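Local coordinates for conserved domain protein (PDB 2I7R) that is of unknown function but belongs to the glyoxalase/bleomycin resistance protein/dioxygenase superfamily, at residues T93-Q105 / G109-K118. Sequence-based numbering, arbitrary orientation.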
loop_
_atom_site.group_PDB
_atom_site.type_symbol
_atom_site.label_atom_id
_atom_site.label_comp_id
_atom_site.label_asym_id
_atom_site.label_seq_id
_atom_site.Cartn_x
_atom_site.Cartn_y
_atom_site.Cartn_z
ATOM N N THR A 93 -17.015 12.056 -7.199
ATOM C CA THR A 93 -17.945 12.542 -6.204
ATOM C C THR A 93 -17.171 13.345 -5.181
ATOM O O THR A 93 -15.948 13.275 -5.120
ATOM C CB THR A 93 -18.763 11.413 -5.544
ATOM O OG1 THR A 93 -17.891 10.434 -4.966
ATOM C CG2 THR A 93 -19.670 10.734 -6.552
ATOM N N VAL A 94 -17.875 14.143 -4.393
ATOM C CA VAL A 94 -17.206 15.017 -3.446
ATOM C C VAL A 94 -17.848 14.879 -2.068
ATOM O O VAL A 94 -19.040 14.611 -1.956
ATOM C CB VAL A 94 -17.208 16.491 -3.964
ATOM C CG1 VAL A 94 -18.616 17.079 -3.949
ATOM C CG2 VAL A 94 -16.277 17.335 -3.189
ATOM N N THR A 95 -17.049 15.022 -1.020
ATOM C CA THR A 95 -17.604 15.061 0.311
ATOM C C THR A 95 -17.963 16.501 0.656
ATOM O O THR A 95 -17.461 17.447 0.046
ATOM C CB THR A 95 -16.620 14.517 1.384
ATOM O OG1 THR A 95 -15.494 15.399 1.536
ATOM C CG2 THR A 95 -16.160 13.105 1.033
ATOM N N ASP A 96 -18.809 16.669 1.661
ATOM C CA ASP A 96 -19.132 18.006 2.121
ATOM C C ASP A 96 -17.896 18.834 2.503
ATOM O O ASP A 96 -17.984 20.066 2.564
ATOM C CB ASP A 96 -20.182 17.993 3.247
ATOM C CG ASP A 96 -20.649 19.420 3.608
ATOM O OD1 ASP A 96 -21.170 20.134 2.698
ATOM O OD2 ASP A 96 -20.434 19.838 4.785
ATOM N N TRP A 97 -16.743 18.187 2.726
ATOM C CA TRP A 97 -15.510 18.929 3.047
ATOM C C TRP A 97 -14.632 19.149 1.842
ATOM O O TRP A 97 -13.501 19.557 1.973
ATOM C CB TRP A 97 -14.726 18.290 4.236
ATOM C CG TRP A 97 -15.603 18.180 5.421
ATOM C CD1 TRP A 97 -15.703 19.068 6.447
ATOM C CD2 TRP A 97 -16.572 17.163 5.666
ATOM N NE1 TRP A 97 -16.662 18.659 7.328
ATOM C CE2 TRP A 97 -17.220 17.494 6.875
ATOM C CE3 TRP A 97 -16.945 15.987 4.988
ATOM C CZ2 TRP A 97 -18.229 16.714 7.417
ATOM C CZ3 TRP A 97 -17.957 15.203 5.520
ATOM C CH2 TRP A 97 -18.594 15.575 6.730
ATOM N N GLY A 98 -15.153 18.878 0.649
ATOM C CA GLY A 98 -14.420 19.168 -0.589
ATOM C C GLY A 98 -13.452 18.092 -1.059
ATOM O O GLY A 98 -12.547 18.364 -1.860
ATOM N N THR A 99 -13.609 16.874 -0.559
ATOM C CA THR A 99 -12.735 15.807 -1.006
ATOM C C THR A 99 -13.365 15.158 -2.194
ATOM O O THR A 99 -14.367 14.492 -2.070
ATOM C CB THR A 99 -12.438 14.788 0.090
ATOM O OG1 THR A 99 -11.790 15.482 1.171
ATOM C CG2 THR A 99 -11.511 13.619 -0.480
ATOM N N GLU A 100 -12.801 15.408 -3.366
ATOM C CA GLU A 100 -13.347 14.825 -4.578
ATOM C C GLU A 100 -12.553 13.539 -4.877
ATOM O O GLU A 100 -11.329 13.532 -4.777
ATOM C CB GLU A 100 -13.244 15.804 -5.743
ATOM C CG GLU A 100 -14.021 15.364 -6.981
ATOM C CD GLU A 100 -13.585 16.104 -8.238
ATOM O OE1 GLU A 100 -12.722 17.027 -8.191
ATOM O OE2 GLU A 100 -14.141 15.758 -9.290
ATOM N N SER A 101 -13.253 12.467 -5.217
ATOM C CA SER A 101 -12.575 11.224 -5.550
ATOM C C SER A 101 -13.192 10.478 -6.724
ATOM O O SER A 101 -14.298 10.736 -7.129
ATOM C CB SER A 101 -12.484 10.308 -4.326
ATOM O OG SER A 101 -13.749 9.772 -4.029
ATOM N N LEU A 102 -12.412 9.547 -7.239
ATOM C CA LEU A 102 -12.724 8.739 -8.407
ATOM C C LEU A 102 -12.076 7.384 -8.118
ATOM O O LEU A 102 -10.851 7.288 -7.969
ATOM C CB LEU A 102 -12.087 9.353 -9.658
ATOM C CG LEU A 102 -12.036 8.540 -10.953
ATOM C CD1 LEU A 102 -13.469 8.254 -11.446
ATOM C CD2 LEU A 102 -11.196 9.276 -12.019
ATOM N N LEU A 103 -12.909 6.362 -8.040
ATOM C CA LEU A 103 -12.471 5.004 -7.755
ATOM C C LEU A 103 -12.467 4.154 -9.005
ATOM O O LEU A 103 -13.487 4.067 -9.692
ATOM C CB LEU A 103 -13.390 4.388 -6.710
ATOM C CG LEU A 103 -12.650 4.757 -5.434
ATOM C CD1 LEU A 103 -13.477 5.644 -4.542
ATOM C CD2 LEU A 103 -12.050 3.514 -4.734
ATOM N N VAL A 104 -11.320 3.546 -9.306
ATOM C CA VAL A 104 -11.193 2.767 -10.547
ATOM C C VAL A 104 -10.683 1.352 -10.283
ATOM O O VAL A 104 -9.947 1.128 -9.336
ATOM C CB VAL A 104 -10.332 3.503 -11.636
ATOM C CG1 VAL A 104 -10.617 4.990 -11.597
ATOM C CG2 VAL A 104 -8.875 3.278 -11.433
ATOM N N GLN A 105 -11.113 0.400 -11.107
ATOM C CA GLN A 105 -10.682 -0.970 -10.950
ATOM C C GLN A 105 -9.311 -1.048 -11.565
ATOM O O GLN A 105 -9.158 -0.738 -12.751
ATOM C CB GLN A 105 -11.633 -1.940 -11.666
ATOM C CG GLN A 105 -11.313 -3.428 -11.430
ATOM C CD GLN A 105 -11.309 -3.781 -9.936
ATOM O OE1 GLN A 105 -12.344 -3.742 -9.249
ATOM N NE2 GLN A 105 -10.135 -4.104 -9.427
ATOM N N GLY A 109 -6.997 -7.307 -9.133
ATOM C CA GLY A 109 -7.747 -7.056 -7.902
ATOM C C GLY A 109 -7.483 -5.671 -7.302
ATOM O O GLY A 109 -8.167 -5.294 -6.345
ATOM N N LEU A 110 -6.515 -4.903 -7.837
ATOM C CA LEU A 110 -6.181 -3.589 -7.216
ATOM C C LEU A 110 -7.291 -2.613 -7.509
ATOM O O LEU A 110 -7.892 -2.702 -8.575
ATOM C CB LEU A 110 -4.888 -2.978 -7.739
ATOM C CG LEU A 110 -3.649 -3.845 -7.508
ATOM C CD1 LEU A 110 -2.560 -3.465 -8.446
ATOM C CD2 LEU A 110 -3.260 -3.762 -6.075
ATOM N N VAL A 111 -7.524 -1.705 -6.565
ATOM C CA VAL A 111 -8.478 -0.602 -6.680
ATOM C C VAL A 111 -7.709 0.705 -6.415
ATOM O O VAL A 111 -6.924 0.820 -5.462
ATOM C CB VAL A 111 -9.663 -0.733 -5.648
ATOM C CG1 VAL A 111 -10.578 0.525 -5.672
ATOM C CG2 VAL A 111 -10.488 -2.088 -5.830
ATOM N N LEU A 112 -7.925 1.681 -7.271
ATOM C CA LEU A 112 -7.177 2.931 -7.170
ATOM C C LEU A 112 -8.170 4.056 -6.951
ATOM O O LEU A 112 -9.276 4.032 -7.514
ATOM C CB LEU A 112 -6.305 3.188 -8.413
ATOM C CG LEU A 112 -5.047 2.281 -8.496
ATOM C CD1 LEU A 112 -5.404 0.910 -9.025
ATOM C CD2 LEU A 112 -3.934 2.906 -9.373
ATOM N N ASP A 113 -7.770 5.020 -6.128
ATOM C CA ASP A 113 -8.541 6.255 -5.956
ATOM C C ASP A 113 -7.681 7.427 -6.385
ATOM O O ASP A 113 -6.598 7.632 -5.848
ATOM C CB ASP A 113 -8.974 6.403 -4.491
ATOM C CG ASP A 113 -9.686 7.719 -4.200
ATOM O OD1 ASP A 113 -10.356 8.252 -5.096
ATOM O OD2 ASP A 113 -9.574 8.212 -3.069
ATOM N N PHE A 114 -8.142 8.159 -7.396
ATOM C CA PHE A 114 -7.563 9.453 -7.742
ATOM C C PHE A 114 -8.403 10.541 -7.040
ATOM O O PHE A 114 -9.589 10.690 -7.327
ATOM C CB PHE A 114 -7.543 9.637 -9.263
ATOM C CG PHE A 114 -6.737 8.583 -9.992
ATOM C CD1 PHE A 114 -5.387 8.783 -10.251
ATOM C CD2 PHE A 114 -7.326 7.390 -10.402
ATOM C CE1 PHE A 114 -4.636 7.815 -10.941
ATOM C CE2 PHE A 114 -6.587 6.407 -11.093
ATOM C CZ PHE A 114 -5.244 6.611 -11.357
ATOM N N TYR A 115 -7.788 11.277 -6.111
ATOM C CA TYR A 115 -8.534 12.196 -5.261
ATOM C C TYR A 115 -7.828 13.556 -5.074
ATOM O O TYR A 115 -6.646 13.683 -5.330
ATOM C CB TYR A 115 -8.863 11.548 -3.882
ATOM C CG TYR A 115 -7.706 11.585 -2.886
ATOM C CD1 TYR A 115 -7.709 12.465 -1.805
ATOM C CD2 TYR A 115 -6.600 10.751 -3.055
ATOM C CE1 TYR A 115 -6.630 12.501 -0.906
ATOM C CE2 TYR A 115 -5.549 10.766 -2.175
ATOM C CZ TYR A 115 -5.564 11.642 -1.102
ATOM O OH TYR A 115 -4.478 11.643 -0.266
ATOM N N ARG A 116 -8.597 14.555 -4.650
ATOM C CA ARG A 116 -8.054 15.851 -4.231
ATOM C C ARG A 116 -8.862 16.420 -3.085
ATOM O O ARG A 116 -10.011 16.099 -2.914
ATOM C CB ARG A 116 -7.925 16.876 -5.398
ATOM C CG ARG A 116 -9.107 16.974 -6.304
ATOM C CD ARG A 116 -9.042 18.254 -7.236
ATOM N NE ARG A 116 -9.290 19.400 -6.409
ATOM C CZ ARG A 116 -10.491 19.784 -5.969
ATOM N NH1 ARG A 116 -11.606 19.185 -6.357
ATOM N NH2 ARG A 116 -10.563 20.810 -5.130
HETATM N N MSE A 117 -8.244 17.268 -2.293
HETATM C CA MSE A 117 -8.905 17.817 -1.110
HETATM C C MSE A 117 -9.085 19.360 -1.149
HETATM O O MSE A 117 -8.396 20.014 -1.909
HETATM C CB MSE A 117 -8.135 17.361 0.128
HETATM C CG MSE A 117 -8.111 15.835 0.266
HETATM SE SE MSE A 117 -7.205 15.206 1.888
HETATM C CE MSE A 117 -5.350 15.421 1.302
ATOM N N LYS A 118 -10.032 19.899 -0.356
ATOM C CA LYS A 118 -10.171 21.352 -0.070
ATOM C C LYS A 118 -8.889 22.057 -0.406
ATOM O O LYS A 118 -7.862 21.841 0.267
ATOM C CB LYS A 118 -10.382 21.611 1.434
ATOM C CG LYS A 118 -11.754 21.957 1.920
ATOM C CD LYS A 118 -11.608 22.538 3.324
ATOM C CE LYS A 118 -12.733 22.100 4.255
ATOM N NZ LYS A 118 -12.921 22.990 5.487
ATOM O OXT LYS A 118 -8.854 22.849 -1.339
HETATM O O HOH W 1 -11.339 18.131 1.445
HETATM O O HOH W 2 -12.830 20.412 -3.791
#
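The Phe114 ring meets Val104 at its edge, with CG2 lying near the ring plane 3.9 Å from CE2. The guanidinium of Arg116 is also met at its edge: Glu100 OE1 lies almost in its plane. Thr99 CG2 reaches the Tyr115 ring obliquely, and selenomethionine Met117 puts its selenium at the edge of that ring. These groups sit on an antiparallel beta hairpin of strands 100-105 and 111-116, the two central strands of a mixed four-stranded sheet with order 1-4-3-2, consistent with the βαβββ module of the glyoxalase fold. Leu102, Val104, Leu112 and Phe114 share one face; Leu102 packs there on helix 74-84. Leu103, Asp113 and Tyr115 occupy the other, where Val56 of the second subunit covers Leu103 and Val111. Leu103 CD2 and Val111 CG1 are tight at 3.5 Å. Val104 and Leu112 form a hydrogen-bonded antiparallel pair, with two nearly straight N-H...O bonds. Further along, Asp113 CG stands anti to its own backbone N (chi1 175°), which brings OD1 across to Leu102 N, a 3.2 Å hydrogen bond. The other oxygen, OD2, is hydrogen-bonded to His68 ND1, so the buried carboxylate is held at both oxygens. Tyr115 OH is hydrogen-bonded to Asn7 OD1 of the second subunit. Near the C-terminus, water 1 links Trp97 O, Thr99 OG1 and Lys118 N; water 2 joins Gly98 O to Arg116 NH2. The neighbouring nitrogen, Arg116 NH1, forms a salt bridge to Glu100 OE1 at 3.0 Å, on the anti side of the carboxylate, whose plane is turned 69° from the guanidinium.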